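RNA 2',3'-cyclic phosphodiesterase (Deinococcus radiodurans, PDB 5H7E) is a LigT-like phosphoesterase of the 2H clan, a bilobal fold with two sequence-related repeats and a cleft between its lobes. Local coordinates at residues Val43-Leu48 with Glu103-Leu108; Leu73-Arg78 with Thr96-Leu101; Pro152-Tyr157 with Ser172-Arg177. One frame throughout, in Å; residues are numbered along the deposited sequence.

Contact 1 of 3, residues Val43-Leu48 with Glu103-Leu108; sequences VTLSYL and ELAENL. With SO4 (sulfate ion), chain D.
The chain turns a corner at L45 and brings its CA to 5.1 Å from that of A105, so that strand 42-48 meets helix 101-114 at one bend rather than along a shared length. The corner is a classic beta bulge: L45 and S46 both face Y10 of strand 6-13. It illustrates how a kink in a sheet edge can fit a leucine to a helix. L45 takes chi1 -77°, which sets CG opposite its carbonyl carbon and carries CD2 over to the helix. There CD2 lies 3.6 Å from L104 CG and also touches the CD2 branch of that leucine, the two side chains crossing at a slant. Beside them the A105 methyl completes the near wall, with L45 CD2 and A105 CB 4.2 Å apart. One turn on, L108 uses its CD2 branch twice, at 3.8 Å from L45 CB and against S46 CB. L62 and L66 of helix 56-67 pack on L108 as well, continuing the hydrocarbon core. Two polar atoms at the bulge find partners nearby: R109 NE donates to L45 O, and S46 OG is hydrogen-bonded to D121 OD2. Just before the bulge T44 closes the first of the two His-x-Thr motifs that give the 2H clan its name, and a sulfate hydrogen-bonded to H127 NE2 and T129 OG1 lies between the two motifs, consistent with an anion pocket. T44 OG1 stands 3.1 Å from sulfate O4.

Contact 2 of 3, residues Leu73-Arg78 with Thr96-Leu101; sequences LHVNLR and TEAEGL
N76 and E97 run side by side and point the same way, their amide and carboxylate planes only 2° apart, on one face of the antiparallel hairpin formed by strands 73-83 and 91-97. They are a hydrogen-bonded pair: N76 N gives a nearly straight 2.8 Å bond to E97 O, and E97 N returns one to N76 O. Above this ladder N76 ND2 reaches E97 OE1 at 3.1 Å, approaching nearly along the oxygen's C-O axis, although OE1 lies 23° out of the amide plane. The glutamate's bend at chi2, -88°, turns the carboxylate along the sheet face beside the amide, where OE1 meets ND2. On the other face L77 and T96 meet through hydrocarbon, L77 CD2 slanting across T96 CG2. V75 CG1 comes to 3.7 Å from T96 CB, and V75 CG2 meets the A98 methyl. Beyond A98 the strands part, where a type II turn runs from A98 to L101. Two waters bridge the gap: one accepts from H74 N and donates to E99 O, the other donates to H74 O at 2.7 Å and accepts from E99 N. L73 CD2 lies against E99 O, while L73 CD1 approaches L101 CD1 at the first turn of the helix. The hairpin thus passes from direct backbone bonds to water bridges as it opens, while the N76-E97 bond adds a polar clasp at the surface.

Contact 3 of 3, residues Pro152-Tyr157 with Ser172-Arg177; sequences PGLTLY and STFRFR. With SO4 (sulfate ion), chain F.
F174 and L156 meet where the hairpin of strands 148-160 and 167-175 shows its buried face: the edge of the phenyl ring reaches L156 CB, 3.7 Å from F174 CE2. The phenylalanine has chi1 -42°, with CG opposite the carbonyl carbon, and this swings the ring across the L154 backbone toward L156. Between the strands run regular antiparallel bonds, among them a short one of 2.7 Å from F174 N to L154 O. On the other face T155 and T173 lie alongside each other, T173 CG2 3.7 Å from T155 OG1. The remaining branch, T155 CG2, sits 3.3 Å above the centre of the Y157 ring within its own strand. At the open end G153 allows an unusually close approach, its CA 4.1 Å from R175 CA, and F176 folds back with CD2 3.4 Å from G153 N. F176 N also bonds to P152 O, which accepts a second hydrogen bond, from a water that also donates to F176 O. A sulfate lies beside the 172-177 segment, its O2 at the edge of the F174 ring and in the ring plane. R175 N points almost straight at sulfate O4, and the extended R177 chain supplies NE to O3, 2.9 Å away, and NH2 to O4, while R175 CB rests over one face of the R177 guanidinium. T64 OG1 of helix 56-67 is also hydrogen-bonded to this ion. That helix packs on F174 and F176 from T64 and T67, and strand 6-13 borders strand 148-160, stacking F9 on Y157 and setting Y10 against L154 and F174.

Contact 1 is the core of the three, entirely buried, with only apolar packing across its segments and no hydrogen bond. Contacts 2 and 3 are both antiparallel hairpins, each with an apolar face turned inward and a more exposed polar one, and their strands 73-83 and 148-160 are neighbours in one sheet. Contact 2 spreads at one end onto bridging waters, whereas contact 3 keeps direct backbone bonds and carries a sulfate alongside its second strand. All three meet in hydrocarbon. L73 CD1 touches F176 CZ at 3.7 Å, L104 CD2 packs on F176 CE1, and L45 reaches L101 and L154, so the leucines of strand 42-48 and helix 101-114 pack against both hairpins.

Contact 1 of 3, residues Val43-Leu48 with Glu103-Leu108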
ATOM      1  N   VAL A  43      -1.038  -1.311   2.404  1.00 15.11           N
ATOM      2  CA  VAL A  43      -1.753  -0.084   1.989  1.00 13.55           C
ATOM      3  C   VAL A  43      -0.717   0.881   1.402  1.00 16.22           C
ATOM      4  O   VAL A  43       0.056   1.461   2.157  1.00 18.44           O
ATOM      5  CB  VAL A  43      -2.462   0.584   3.164  1.00 14.49           C
ATOM      6  CG1 VAL A  43      -3.199   1.847   2.670  1.00 15.53           C
ATOM      7  CG2 VAL A  43      -3.460  -0.350   3.889  1.00 18.52           C
ATOM      8  N   THR A  44      -0.640   0.973   0.069  1.00 15.83           N
ATOM      9  CA  THR A  44       0.404   1.801  -0.562  1.00 17.36           C
ATOM     10  C   THR A  44       0.055   3.266  -0.441  1.00 17.84           C
ATOM     11  O   THR A  44      -1.085   3.666  -0.696  1.00 19.41           O
ATOM     12  CB  THR A  44       0.516   1.430  -2.013  1.00 18.55           C
ATOM     13  OG1 THR A  44       0.823   0.047  -2.096  1.00 22.20           O
ATOM     14  CG2 THR A  44       1.691   2.236  -2.719  1.00 20.21           C
ATOM     15  N   LEU A  45       1.051   4.086  -0.103  1.00 16.22           N
ATOM     16  CA  LEU A  45       0.889   5.540  -0.083  1.00 16.65           C
ATOM     17  C   LEU A  45       1.564   6.230  -1.277  1.00 18.66           C
ATOM     18  O   LEU A  45       1.066   7.252  -1.747  1.00 20.75           O
ATOM     19  CB  LEU A  45       1.474   6.116   1.217  1.00 18.70           C
ATOM     20  CG  LEU A  45       0.606   5.928   2.491  1.00 24.69           C
ATOM     21  CD1 LEU A  45       0.669   4.600   3.055  1.00 27.88           C
ATOM     22  CD2 LEU A  45       0.987   6.957   3.575  1.00 24.95           C
ATOM     23  N   SER A  46       2.686   5.701  -1.754  1.00 16.73           N
ATOM     24  CA  SER A  46       3.309   6.239  -2.942  1.00 18.02           C
ATOM     25  C   SER A  46       4.236   5.175  -3.508  1.00 18.09           C
ATOM     26  O   SER A  46       4.890   4.437  -2.761  1.00 19.98           O
ATOM     27  CB  SER A  46       4.139   7.495  -2.613  1.00 21.50           C
ATOM     28  OG  SER A  46       4.588   8.063  -3.852  1.00 22.74           O
ATOM     29  N   TYR A  47       4.284   5.098  -4.831  1.00 19.48           N
ATOM     30  CA  TYR A  47       5.137   4.144  -5.534  1.00 20.48           C
ATOM     31  C   TYR A  47       6.184   4.907  -6.328  1.00 21.99           C
ATOM     32  O   TYR A  47       5.851   5.833  -7.060  1.00 22.31           O
ATOM     33  CB  TYR A  47       4.264   3.266  -6.448  1.00 22.06           C
ATOM     34  CG  TYR A  47       5.044   2.424  -7.396  1.00 22.64           C
ATOM     35  CD1 TYR A  47       5.918   1.477  -6.942  1.00 27.48           C
ATOM     36  CD2 TYR A  47       4.906   2.599  -8.771  1.00 25.00           C
ATOM     37  CE1 TYR A  47       6.664   0.722  -7.819  1.00 29.45           C
ATOM     38  CE2 TYR A  47       5.634   1.820  -9.661  1.00 28.80           C
ATOM     39  CZ  TYR A  47       6.509   0.915  -9.177  1.00 29.30           C
ATOM     40  OH  TYR A  47       7.238   0.140 -10.083  1.00 34.89           O
ATOM     41  N   LEU A  48       7.440   4.490  -6.181  1.00 18.79           N
ATOM     42  CA  LEU A  48       8.614   5.166  -6.745  1.00 19.77           C
ATOM     43  C   LEU A  48       9.344   4.173  -7.630  1.00 23.90           C
ATOM     44  O   LEU A  48      10.165   3.369  -7.147  1.00 24.81           O
ATOM     45  CB  LEU A  48       9.526   5.647  -5.607  1.00 21.88           C
ATOM     46  CG  LEU A  48       8.935   6.673  -4.608  1.00 21.87           C
ATOM     47  CD1 LEU A  48       7.973   6.079  -3.604  1.00 24.61           C
ATOM     48  CD2 LEU A  48      10.069   7.283  -3.817  1.00 26.50           C
ATOM     49  N   GLU A 103      -3.945  12.737   4.397  1.00 22.69           N
ATOM     50  CA  GLU A 103      -2.996  13.815   4.634  1.00 24.95           C
ATOM     51  C   GLU A 103      -1.565  13.293   4.616  1.00 23.39           C
ATOM     52  O   GLU A 103      -0.690  13.909   4.022  1.00 25.77           O
ATOM     53  CB  GLU A 103      -3.332  14.478   5.987  1.00 29.02           C
ATOM     54  CG  GLU A 103      -2.238  15.156   6.772  1.00 53.23           C
ATOM     55  CD  GLU A 103      -2.698  15.584   8.215  1.00 54.63           C
ATOM     56  OE1 GLU A 103      -3.865  15.409   8.586  1.00 48.88           O
ATOM     57  OE2 GLU A 103      -1.881  16.103   8.978  1.00 67.13           O
ATOM     58  N   LEU A 104      -1.328  12.146   5.218  1.00 21.30           N
ATOM     59  CA  LEU A 104       0.027  11.569   5.192  1.00 20.98           C
ATOM     60  C   LEU A 104       0.447  11.227   3.773  1.00 21.00           C
ATOM     61  O   LEU A 104       1.559  11.552   3.342  1.00 20.72           O
ATOM     62  CB  LEU A 104       0.085  10.331   6.077  1.00 20.24           C
ATOM     63  CG  LEU A 104       1.444   9.580   6.071  1.00 20.51           C
ATOM     64  CD1 LEU A 104       2.551  10.477   6.618  1.00 21.74           C
ATOM     65  CD2 LEU A 104       1.249   8.368   6.995  1.00 22.36           C
ATOM     66  N   ALA A 105      -0.440  10.587   3.017  1.00 20.99           N
ATOM     67  CA  ALA A 105      -0.074  10.254   1.645  1.00 21.13           C
ATOM     68  C   ALA A 105       0.199  11.487   0.812  1.00 21.75           C
ATOM     69  O   ALA A 105       1.149  11.502   0.014  1.00 23.17           O
ATOM     70  CB  ALA A 105      -1.181   9.422   1.005  1.00 21.08           C
ATOM     71  N   GLU A 106      -0.625  12.540   0.964  1.00 21.89           N
ATOM     72  CA  GLU A 106      -0.408  13.714   0.135  1.00 22.33           C
ATOM     73  C   GLU A 106       0.871  14.451   0.538  1.00 22.69           C
ATOM     74  O   GLU A 106       1.568  14.995  -0.337  1.00 25.88           O
ATOM     75  CB  GLU A 106      -1.614  14.659   0.192  1.00 26.10           C
ATOM     76  CG  GLU A 106      -2.889  13.977  -0.334  1.00 35.80           C
ATOM     77  CD  GLU A 106      -2.849  13.651  -1.840  1.00 60.36           C
ATOM     78  OE1 GLU A 106      -3.785  12.970  -2.313  1.00 63.36           O
ATOM     79  OE2 GLU A 106      -1.914  14.079  -2.557  1.00 59.79           O
ATOM     80  N   ASN A 107       1.165  14.532   1.858  1.00 23.15           N
ATOM     81  CA  ASN A 107       2.425  15.161   2.302  1.00 25.10           C
ATOM     82  C   ASN A 107       3.622  14.357   1.813  1.00 25.55           C
ATOM     83  O   ASN A 107       4.651  14.934   1.432  1.00 26.70           O
ATOM     84  CB  ASN A 107       2.496  15.247   3.825  1.00 23.43           C
ATOM     85  CG  ASN A 107       1.747  16.444   4.407  1.00 33.94           C
ATOM     86  OD1 ASN A 107       2.352  17.307   5.005  1.00 45.00           O
ATOM     87  ND2 ASN A 107       0.454  16.483   4.241  1.00 38.91           N
ATOM     88  N   LEU A 108       3.505  13.022   1.844  1.00 24.49           N
ATOM     89  CA  LEU A 108       4.587  12.169   1.370  1.00 19.66           C
ATOM     90  C   LEU A 108       4.840  12.406  -0.114  1.00 23.86           C
ATOM     91  O   LEU A 108       5.987  12.611  -0.551  1.00 23.96           O
ATOM     92  CB  LEU A 108       4.178  10.715   1.674  1.00 21.76           C
ATOM     93  CG  LEU A 108       5.178   9.687   1.342  1.00 29.69           C
ATOM     94  CD1 LEU A 108       6.396   9.830   2.319  1.00 28.14           C
ATOM     95  CD2 LEU A 108       4.490   8.329   1.502  1.00 31.35           C
TER
HETATM   96  S   SO4 D 303      -1.390  -1.514  -5.046  1.00 35.13           S
HETATM   97  O1  SO4 D 303      -0.328  -1.655  -6.016  1.00 42.33           O
HETATM   98  O2  SO4 D 303      -2.663  -1.461  -5.789  1.00 37.17           O
HETATM   99  O3  SO4 D 303      -1.245  -2.660  -4.159  1.00 41.24           O
HETATM  100  O4  SO4 D 303      -1.277  -0.314  -4.296  1.00 41.38           O

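Contact 2 of 3, residues Leu73-Arg78 with Thr96-Leu101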
ATOM      1  N   LEU A  73      -1.886   5.155  13.576  1.00 20.42           N
ATOM      2  CA  LEU A  73      -3.118   5.405  12.840  1.00 17.75           C
ATOM      3  C   LEU A  73      -4.077   4.253  13.071  1.00 20.62           C
ATOM      4  O   LEU A  73      -3.663   3.104  13.116  1.00 22.56           O
ATOM      5  CB  LEU A  73      -2.853   5.541  11.340  1.00 18.31           C
ATOM      6  CG  LEU A  73      -1.873   6.673  10.976  1.00 21.31           C
ATOM      7  CD1 LEU A  73      -1.735   6.663   9.473  1.00 23.38           C
ATOM      8  CD2 LEU A  73      -2.396   8.012  11.479  1.00 22.12           C
ATOM      9  N   HIS A  74      -5.369   4.557  13.203  1.00 18.24           N
ATOM     10  CA  HIS A  74      -6.367   3.517  13.403  1.00 17.41           C
ATOM     11  C   HIS A  74      -7.059   3.277  12.078  1.00 16.63           C
ATOM     12  O   HIS A  74      -7.792   4.142  11.596  1.00 19.67           O
ATOM     13  CB  HIS A  74      -7.351   3.908  14.484  1.00 21.01           C
ATOM     14  CG  HIS A  74      -8.280   2.785  14.818  1.00 28.92           C
ATOM     15  ND1 HIS A  74      -9.646   2.866  14.656  1.00 44.54           N
ATOM     16  CD2 HIS A  74      -8.021   1.516  15.221  1.00 36.39           C
ATOM     17  CE1 HIS A  74     -10.194   1.715  14.995  1.00 37.57           C
ATOM     18  NE2 HIS A  74      -9.231   0.881  15.351  1.00 44.04           N
ATOM     19  N   VAL A  75      -6.745   2.138  11.432  1.00 15.84           N
ATOM     20  CA  VAL A  75      -7.150   1.890  10.065  1.00 15.56           C
ATOM     21  C   VAL A  75      -8.341   0.952  10.072  1.00 16.45           C
ATOM     22  O   VAL A  75      -8.300  -0.089  10.733  1.00 18.00           O
ATOM     23  CB  VAL A  75      -6.004   1.260   9.265  1.00 16.66           C
ATOM     24  CG1 VAL A  75      -6.404   1.178   7.743  1.00 17.39           C
ATOM     25  CG2 VAL A  75      -4.701   2.115   9.417  1.00 18.30           C
ATOM     26  N   ASN A  76      -9.411   1.351   9.373  1.00 16.89           N
ATOM     27  CA  ASN A  76     -10.644   0.571   9.318  1.00 17.45           C
ATOM     28  C   ASN A  76     -10.804  -0.029   7.939  1.00 17.25           C
ATOM     29  O   ASN A  76     -10.688   0.691   6.946  1.00 18.42           O
ATOM     30  CB  ASN A  76     -11.809   1.489   9.608  1.00 18.80           C
ATOM     31  CG  ASN A  76     -11.672   2.134  10.956  1.00 24.79           C
ATOM     32  OD1 ASN A  76     -11.871   1.471  11.960  1.00 26.64           O
ATOM     33  ND2 ASN A  76     -11.351   3.426  10.987  1.00 31.70           N
ATOM     34  N   LEU A  77     -11.076  -1.334   7.878  1.00 16.41           N
ATOM     35  CA  LEU A  77     -11.549  -1.936   6.633  1.00 16.72           C
ATOM     36  C   LEU A  77     -12.963  -1.483   6.344  1.00 18.44           C
ATOM     37  O   LEU A  77     -13.772  -1.295   7.273  1.00 20.98           O
ATOM     38  CB  LEU A  77     -11.566  -3.461   6.722  1.00 15.91           C
ATOM     39  CG  LEU A  77     -10.250  -4.201   6.955  1.00 17.05           C
ATOM     40  CD1 LEU A  77     -10.513  -5.698   6.929  1.00 17.53           C
ATOM     41  CD2 LEU A  77      -9.215  -3.794   5.908  1.00 20.02           C
ATOM     42  N   ARG A  78     -13.255  -1.269   5.044  1.00 16.01           N
ATOM     43  CA  ARG A  78     -14.596  -0.878   4.652  1.00 16.98           C
ATOM     44  C   ARG A  78     -15.095  -1.915   3.643  1.00 18.47           C
ATOM     45  O   ARG A  78     -15.118  -3.095   3.969  1.00 20.40           O
ATOM     46  CB  ARG A  78     -14.633   0.582   4.142  1.00 20.03           C
ATOM     47  CG  ARG A  78     -14.089   1.587   5.219  1.00 21.24           C
ATOM     48  CD  ARG A  78     -15.092   1.662   6.409  1.00 20.89           C
ATOM     49  NE  ARG A  78     -16.370   2.257   6.019  1.00 26.51           N
ATOM     50  CZ  ARG A  78     -17.405   2.408   6.851  1.00 24.25           C
ATOM     51  NH1 ARG A  78     -17.334   1.881   8.051  1.00 31.07           N
ATOM     52  NH2 ARG A  78     -18.537   3.000   6.440  1.00 25.68           N
ATOM     53  N   THR A  96      -9.751   1.070   2.678  1.00 16.71           N
ATOM     54  CA  THR A  96      -9.338   1.298   4.063  1.00 16.15           C
ATOM     55  C   THR A  96      -9.509   2.776   4.352  1.00 19.94           C
ATOM     56  O   THR A  96      -9.365   3.609   3.453  1.00 23.04           O
ATOM     57  CB  THR A  96      -7.888   0.919   4.327  1.00 16.68           C
ATOM     58  OG1 THR A  96      -7.059   1.589   3.353  1.00 19.78           O
ATOM     59  CG2 THR A  96      -7.674  -0.583   4.102  1.00 19.47           C
ATOM     60  N   GLU A  97      -9.893   3.077   5.601  1.00 18.89           N
ATOM     61  CA  GLU A  97     -10.071   4.485   6.007  1.00 18.28           C
ATOM     62  C   GLU A  97      -9.320   4.693   7.306  1.00 19.32           C
ATOM     63  O   GLU A  97      -9.355   3.835   8.173  1.00 20.03           O
ATOM     64  CB  GLU A  97     -11.540   4.804   6.231  1.00 19.71           C
ATOM     65  CG  GLU A  97     -11.840   6.252   6.614  1.00 36.78           C
ATOM     66  CD  GLU A  97     -11.774   6.528   8.129  1.00 50.03           C
ATOM     67  OE1 GLU A  97     -11.993   5.596   8.931  1.00 59.69           O
ATOM     68  OE2 GLU A  97     -11.504   7.692   8.506  1.00 44.27           O
ATOM     69  N   ALA A  98      -8.659   5.859   7.461  1.00 18.80           N
ATOM     70  CA  ALA A  98      -8.061   6.206   8.753  1.00 18.74           C
ATOM     71  C   ALA A  98      -7.946   7.715   8.824  1.00 18.86           C
ATOM     72  O   ALA A  98      -7.491   8.328   7.863  1.00 21.01           O
ATOM     73  CB  ALA A  98      -6.650   5.585   8.942  1.00 18.76           C
ATOM     74  N   GLU A  99      -8.238   8.280   9.997  1.00 17.73           N
ATOM     75  CA  GLU A  99      -7.953   9.709  10.174  1.00 18.27           C
ATOM     76  C   GLU A  99      -6.468   9.979   9.940  1.00 22.44           C
ATOM     77  O   GLU A  99      -5.600   9.327  10.524  1.00 21.77           O
ATOM     78  CB  GLU A  99      -8.343  10.136  11.597  1.00 17.89           C
ATOM     79  CG  GLU A  99      -8.190  11.654  11.814  1.00 19.42           C
ATOM     80  CD  GLU A  99      -8.381  12.105  13.243  1.00 25.06           C
ATOM     81  OE1 GLU A  99      -8.509  11.251  14.162  1.00 28.95           O
ATOM     82  OE2 GLU A  99      -8.416  13.343  13.452  1.00 24.27           O
ATOM     83  N   GLY A 100      -6.163  10.957   9.099  1.00 19.74           N
ATOM     84  CA  GLY A 100      -4.763  11.287   8.858  1.00 21.05           C
ATOM     85  C   GLY A 100      -4.143  10.609   7.661  1.00 24.03           C
ATOM     86  O   GLY A 100      -3.067  11.060   7.206  1.00 25.04           O
ATOM     87  N   LEU A 101      -4.774   9.561   7.130  1.00 19.62           N
ATOM     88  CA  LEU A 101      -4.072   8.739   6.125  1.00 21.73           C
ATOM     89  C   LEU A 101      -3.956   9.471   4.784  1.00 21.42           C
ATOM     90  O   LEU A 101      -2.892   9.435   4.148  1.00 20.33           O
ATOM     91  CB  LEU A 101      -4.764   7.403   5.967  1.00 19.72           C
ATOM     92  CG  LEU A 101      -4.119   6.474   4.907  1.00 20.02           C
ATOM     93  CD1 LEU A 101      -2.668   6.116   5.263  1.00 22.71           C
ATOM     94  CD2 LEU A 101      -4.945   5.241   4.915  1.00 23.27           C
TER
HETATM   95  O   HOH W   1      -5.983   7.423  12.670  1.00 19.36           O
HETATM   96  O   HOH W   2      -8.765   6.573  12.276  1.00 23.35           O

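Contact 3 of 3, residues Pro152-Tyr157 with Ser172-Arg177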
ATOM      1  N   PRO A 152       1.480   1.009  13.758  1.00 18.11           N
ATOM      2  CA  PRO A 152       2.483   1.727  14.550  1.00 21.06           C
ATOM      3  C   PRO A 152       3.468   2.532  13.730  1.00 18.83           C
ATOM      4  O   PRO A 152       4.165   3.361  14.331  1.00 20.99           O
ATOM      5  CB  PRO A 152       3.178   0.606  15.329  1.00 26.60           C
ATOM      6  CG  PRO A 152       3.002  -0.583  14.535  1.00 29.75           C
ATOM      7  CD  PRO A 152       1.711  -0.445  13.746  1.00 23.93           C
ATOM      8  N   GLY A 153       3.550   2.326  12.415  1.00 21.48           N
ATOM      9  CA  GLY A 153       4.562   3.050  11.670  1.00 22.94           C
ATOM     10  C   GLY A 153       4.275   2.943  10.189  1.00 19.52           C
ATOM     11  O   GLY A 153       3.329   2.289   9.761  1.00 21.67           O
ATOM     12  N   LEU A 154       5.120   3.627   9.427  1.00 18.46           N
ATOM     13  CA  LEU A 154       5.068   3.666   7.974  1.00 18.87           C
ATOM     14  C   LEU A 154       6.286   2.898   7.509  1.00 20.01           C
ATOM     15  O   LEU A 154       7.335   2.992   8.152  1.00 24.21           O
ATOM     16  CB  LEU A 154       5.148   5.124   7.499  1.00 20.23           C
ATOM     17  CG  LEU A 154       5.173   5.320   5.957  1.00 21.09           C
ATOM     18  CD1 LEU A 154       3.928   4.822   5.324  1.00 23.44           C
ATOM     19  CD2 LEU A 154       5.430   6.775   5.586  1.00 27.39           C
ATOM     20  N   THR A 155       6.150   2.112   6.449  1.00 17.82           N
ATOM     21  CA  THR A 155       7.290   1.304   6.018  1.00 19.65           C
ATOM     22  C   THR A 155       7.725   1.737   4.622  1.00 19.15           C
ATOM     23  O   THR A 155       6.895   1.959   3.739  1.00 19.98           O
ATOM     24  CB  THR A 155       6.927  -0.158   6.024  1.00 21.64           C
ATOM     25  OG1 THR A 155       6.586  -0.567   7.373  1.00 26.11           O
ATOM     26  CG2 THR A 155       8.115  -1.029   5.460  1.00 22.87           C
ATOM     27  N   LEU A 156       9.057   1.800   4.411  1.00 20.17           N
ATOM     28  CA  LEU A 156       9.593   1.964   3.066  1.00 20.83           C
ATOM     29  C   LEU A 156      10.061   0.596   2.575  1.00 21.90           C
ATOM     30  O   LEU A 156      10.926  -0.014   3.193  1.00 23.33           O
ATOM     31  CB  LEU A 156      10.730   2.991   3.067  1.00 19.09           C
ATOM     32  CG  LEU A 156      11.486   3.180   1.737  1.00 20.96           C
ATOM     33  CD1 LEU A 156      10.579   3.842   0.711  1.00 23.32           C
ATOM     34  CD2 LEU A 156      12.787   4.069   1.907  1.00 22.88           C
ATOM     35  N   TYR A 157       9.436   0.094   1.514  1.00 21.45           N
ATOM     36  CA  TYR A 157       9.722  -1.220   0.936  1.00 21.03           C
ATOM     37  C   TYR A 157      10.512  -1.071  -0.345  1.00 22.23           C
ATOM     38  O   TYR A 157      10.364  -0.085  -1.083  1.00 23.08           O
ATOM     39  CB  TYR A 157       8.403  -1.925   0.575  1.00 20.76           C
ATOM     40  CG  TYR A 157       7.568  -2.376   1.733  1.00 20.52           C
ATOM     41  CD1 TYR A 157       7.856  -3.590   2.365  1.00 27.52           C
ATOM     42  CD2 TYR A 157       6.507  -1.608   2.191  1.00 24.17           C
ATOM     43  CE1 TYR A 157       7.049  -4.032   3.418  1.00 27.74           C
ATOM     44  CE2 TYR A 157       5.716  -2.031   3.261  1.00 27.60           C
ATOM     45  CZ  TYR A 157       6.000  -3.244   3.851  1.00 33.19           C
ATOM     46  OH  TYR A 157       5.209  -3.642   4.909  1.00 42.53           O
ATOM     47  N   SER A 172      13.216   0.412   5.564  1.00 30.48           N
ATOM     48  CA  SER A 172      13.235   1.185   6.789  1.00 28.78           C
ATOM     49  C   SER A 172      11.808   1.277   7.293  1.00 28.51           C
ATOM     50  O   SER A 172      10.863   1.160   6.518  1.00 26.20           O
ATOM     51  CB  SER A 172      13.808   2.587   6.573  1.00 34.59           C
ATOM     52  OG  SER A 172      14.173   3.092   7.838  1.00 42.25           O
ATOM     53  N   THR A 173      11.653   1.432   8.600  1.00 27.51           N
ATOM     54  CA  THR A 173      10.345   1.706   9.167  1.00 24.21           C
ATOM     55  C   THR A 173      10.409   3.024   9.921  1.00 24.05           C
ATOM     56  O   THR A 173      11.466   3.403  10.441  1.00 29.70           O
ATOM     57  CB  THR A 173       9.851   0.599  10.097  1.00 40.68           C
ATOM     58  OG1 THR A 173      10.794   0.408  11.160  1.00 51.31           O
ATOM     59  CG2 THR A 173       9.677  -0.700   9.338  1.00 35.31           C
ATOM     60  N   PHE A 174       9.292   3.741   9.929  1.00 22.94           N
ATOM     61  CA  PHE A 174       9.233   5.077  10.537  1.00 24.95           C
ATOM     62  C   PHE A 174       8.084   5.084  11.528  1.00 24.02           C
ATOM     63  O   PHE A 174       6.926   4.994  11.127  1.00 23.48           O
ATOM     64  CB  PHE A 174       9.041   6.165   9.483  1.00 24.28           C
ATOM     65  CG  PHE A 174       9.865   5.948   8.250  1.00 22.46           C
ATOM     66  CD1 PHE A 174      11.231   6.196   8.280  1.00 23.85           C
ATOM     67  CD2 PHE A 174       9.267   5.523   7.063  1.00 23.04           C
ATOM     68  CE1 PHE A 174      12.012   5.931   7.127  1.00 27.84           C
ATOM     69  CE2 PHE A 174      10.026   5.256   5.926  1.00 23.55           C
ATOM     70  CZ  PHE A 174      11.402   5.482   5.963  1.00 26.61           C
ATOM     71  N   ARG A 175       8.404   5.143  12.822  1.00 23.91           N
ATOM     72  CA  ARG A 175       7.366   5.020  13.839  1.00 23.11           C
ATOM     73  C   ARG A 175       6.541   6.301  13.935  1.00 20.94           C
ATOM     74  O   ARG A 175       7.089   7.408  13.896  1.00 24.64           O
ATOM     75  CB  ARG A 175       8.024   4.755  15.190  1.00 27.10           C
ATOM     76  CG  ARG A 175       7.101   4.289  16.267  1.00 40.56           C
ATOM     77  CD  ARG A 175       7.876   3.720  17.488  1.00 56.45           C
ATOM     78  NE  ARG A 175       7.000   2.849  18.270  1.00 66.11           N
ATOM     79  CZ  ARG A 175       6.684   1.604  17.917  1.00 69.35           C
ATOM     80  NH1 ARG A 175       5.854   0.886  18.660  1.00 71.95           N
ATOM     81  NH2 ARG A 175       7.199   1.075  16.816  1.00 73.48           N
ATOM     82  N   PHE A 176       5.236   6.139  14.130  1.00 20.79           N
ATOM     83  CA  PHE A 176       4.373   7.270  14.483  1.00 20.94           C
ATOM     84  C   PHE A 176       4.611   7.591  15.951  1.00 24.21           C
ATOM     85  O   PHE A 176       4.226   6.815  16.845  1.00 27.94           O
ATOM     86  CB  PHE A 176       2.904   6.899  14.229  1.00 18.70           C
ATOM     87  CG  PHE A 176       2.560   6.638  12.801  1.00 18.84           C
ATOM     88  CD1 PHE A 176       2.689   7.649  11.843  1.00 20.67           C
ATOM     89  CD2 PHE A 176       2.020   5.390  12.419  1.00 18.86           C
ATOM     90  CE1 PHE A 176       2.344   7.424  10.538  1.00 18.07           C
ATOM     91  CE2 PHE A 176       1.672   5.130  11.084  1.00 18.97           C
ATOM     92  CZ  PHE A 176       1.827   6.131  10.127  1.00 17.48           C
ATOM     93  N   ARG A 177       5.244   8.733  16.219  1.00 24.32           N
ATOM     94  CA  ARG A 177       5.709   9.045  17.556  1.00 24.52           C
ATOM     95  C   ARG A 177       4.898  10.147  18.208  1.00 27.29           C
ATOM     96  O   ARG A 177       5.258  10.630  19.286  1.00 32.19           O
ATOM     97  CB  ARG A 177       7.194   9.414  17.533  1.00 32.75           C
ATOM     98  CG  ARG A 177       8.031   8.213  17.081  1.00 31.77           C
ATOM     99  CD  ARG A 177       9.523   8.499  17.171  1.00 41.54           C
ATOM    100  NE  ARG A 177      10.323   7.396  16.641  1.00 50.43           N
ATOM    101  CZ  ARG A 177      10.737   6.339  17.344  1.00 59.21           C
ATOM    102  NH1 ARG A 177      10.422   6.217  18.631  1.00 56.08           N
ATOM    103  NH2 ARG A 177      11.452   5.385  16.744  1.00 52.71           N
TER
HETATM  104  S   SO4 F 305      11.904   6.695  13.147  1.00 45.51           S
HETATM  105  O1  SO4 F 305      13.286   6.411  12.718  1.00 46.14           O
HETATM  106  O2  SO4 F 305      11.287   7.318  11.987  1.00 51.52           O
HETATM  107  O3  SO4 F 305      11.882   7.654  14.260  1.00 53.09           O
HETATM  108  O4  SO4 F 305      11.256   5.456  13.612  1.00 35.98           O
HETATM  109  O   HOH W   3       4.224   3.776  16.981  1.00 37.15           O